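Local atomic coordinates of phosphoribosylaminoimidazole-succinocarboxamide synthase (Pyrococcus horikoshii, PDB entry 3U55), a protein that catalyses the ATP-dependent ligation of L-aspartate to the carboxylate of phosphoribosyl-aminoimidazole-carboxylate, forming SAICAR in de novo purine biosynthesis. Residues I79-D84 / G179-G184. Residues are numbered along the deposited sequence; the frame is centred on the assembly and turned at random.
Sequences IVEKLD and GKDKNG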
# COMPACT_ATOMS: atom_id res chain seq x y z
N ILE A 79 -33.62 -0.63 -2.79
CA ILE A 79 -33.60 0.78 -3.15
C ILE A 79 -32.52 1.43 -2.29
O ILE A 79 -32.53 1.30 -1.07
CB ILE A 79 -34.95 1.48 -2.92
CG1 ILE A 79 -36.07 0.72 -3.63
CG2 ILE A 79 -34.89 2.92 -3.43
CD1 ILE A 79 -37.45 1.10 -3.16
N VAL A 80 -31.60 2.12 -2.96
CA VAL A 80 -30.43 2.71 -2.33
C VAL A 80 -30.29 4.17 -2.73
O VAL A 80 -30.75 4.58 -3.80
CB VAL A 80 -29.12 1.91 -2.63
CG1 VAL A 80 -29.20 0.48 -2.08
CG2 VAL A 80 -28.79 1.89 -4.13
N GLU A 81 -29.66 4.96 -1.86
CA GLU A 81 -29.39 6.37 -2.09
C GLU A 81 -28.32 6.53 -3.16
O GLU A 81 -27.31 5.82 -3.15
CB GLU A 81 -28.93 6.98 -0.77
CG GLU A 81 -28.71 8.48 -0.78
CD GLU A 81 -28.21 9.00 0.56
OE1 GLU A 81 -27.89 8.17 1.44
OE2 GLU A 81 -28.13 10.23 0.72
N LYS A 82 -28.53 7.45 -4.10
CA LYS A 82 -27.49 7.83 -5.06
C LYS A 82 -26.38 8.62 -4.35
O LYS A 82 -26.66 9.52 -3.56
CB LYS A 82 -28.07 8.64 -6.23
CG LYS A 82 -27.07 8.88 -7.36
CD LYS A 82 -27.66 9.69 -8.51
CE LYS A 82 -26.68 9.75 -9.67
NZ LYS A 82 -27.14 10.61 -10.80
N LEU A 83 -25.13 8.27 -4.64
CA LEU A 83 -23.97 8.92 -4.03
C LEU A 83 -22.91 9.22 -5.08
O LEU A 83 -22.87 8.58 -6.12
CB LEU A 83 -23.35 8.01 -2.96
CG LEU A 83 -24.20 7.49 -1.80
CD1 LEU A 83 -23.47 6.36 -1.09
CD2 LEU A 83 -24.57 8.60 -0.83
N ASP A 84 -22.07 10.20 -4.79
CA ASP A 84 -20.82 10.39 -5.52
C ASP A 84 -19.83 9.40 -4.92
O ASP A 84 -19.34 9.60 -3.81
CB ASP A 84 -20.31 11.83 -5.36
CG ASP A 84 -21.11 12.83 -6.20
OD1 ASP A 84 -21.76 12.42 -7.18
OD2 ASP A 84 -21.07 14.03 -5.86
N GLY A 179 -19.45 6.39 -0.54
CA GLY A 179 -19.67 7.54 -1.41
C GLY A 179 -20.07 8.73 -0.55
O GLY A 179 -20.26 8.60 0.66
N LYS A 180 -20.20 9.88 -1.20
CA LYS A 180 -20.55 11.11 -0.52
C LYS A 180 -21.97 11.54 -0.93
O LYS A 180 -22.31 11.52 -2.12
CB LYS A 180 -19.52 12.18 -0.86
CG LYS A 180 -19.36 13.24 0.20
CD LYS A 180 -17.92 13.73 0.31
CE LYS A 180 -17.53 14.65 -0.82
NZ LYS A 180 -16.23 15.34 -0.53
N ASP A 181 -22.78 11.90 0.06
CA ASP A 181 -24.16 12.32 -0.19
C ASP A 181 -24.21 13.83 -0.46
O ASP A 181 -23.17 14.49 -0.49
CB ASP A 181 -25.11 11.88 0.95
CG ASP A 181 -24.88 12.62 2.28
OD1 ASP A 181 -24.25 13.70 2.29
OD2 ASP A 181 -25.34 12.11 3.32
N LYS A 182 -25.41 14.37 -0.68
CA LYS A 182 -25.51 15.78 -1.06
C LYS A 182 -25.08 16.75 0.06
O LYS A 182 -24.70 17.89 -0.23
CB LYS A 182 -26.91 16.11 -1.60
CG LYS A 182 -27.19 15.44 -2.94
CD LYS A 182 -28.64 15.64 -3.38
N ASN A 183 -25.13 16.29 1.31
CA ASN A 183 -24.66 17.08 2.45
C ASN A 183 -23.15 17.03 2.67
O ASN A 183 -22.62 17.68 3.58
CB ASN A 183 -25.36 16.61 3.74
CG ASN A 183 -26.81 17.03 3.80
OD1 ASN A 183 -27.19 18.09 3.31
ND2 ASN A 183 -27.64 16.19 4.41
N GLY A 184 -22.45 16.24 1.85
CA GLY A 184 -21.01 16.04 2.01
C GLY A 184 -20.63 14.98 3.03
O GLY A 184 -19.45 14.81 3.34
O HOH W 1 -27.20 10.08 3.29
O HOH W 2 -27.84 12.90 -0.85
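An antiparallel hydrogen-bonded pair, Asp-84 with Lys-180, joins the start of strand 84-93 to the end of strand 169-180 in the six-stranded antiparallel sheet, just after strand 77-81 of the four-stranded sheet ends. Two backbone bonds define it: Asp-84 N to Lys-180 O at 3.0 Å (N-H...O 156°), and Lys-180 N to Asp-84 O at 2.8 Å (161°). The backbones stay close through Leu-83 and Asp-181 and separate after them, 179-184 entering the type I turn Asp-181 to Gly-184, closed by Gly-184 N to Asp-181 O at 3.0 Å, which leads into strand 186-188. Leu-83 lies alongside the end of the strand, its two methyls meeting successive parts of it: CD1 packs near Gly-179 CA, while CD2 meets Asp-181 CB at 3.8 Å, and Val-187 also touches this leucine. Glu-81 reaches the turn from the neighbouring sheet. An all-extended chain (chi1 -175°) carries Glu-81 OE2 to 3.4 Å from Asp-181 CB. Glu-81 OE2 stands 4.3 Å from Asp-181 OD2, so the acids do not bond directly. Water 1 lies between these two oxygens, 2.7 Å from Glu-81 OE2 and 2.8 Å from Asp-181 OD2, whereas water 2 donates to Glu-81 OE2 and accepts from Lys-182 N. The other oxygen of Asp-181, OD1, faces back into its own turn, accepting a weak bond from Asn-183 N and another from Asp-185 N. Direct backbone pairing is thus supplemented by a hydrated link between sheets; the nearness of the two acids would tend to raise a carboxylate pKa, while the N-H groups of Asn-183 and Asp-185 at OD1 would favour the ionised form of Asp-181.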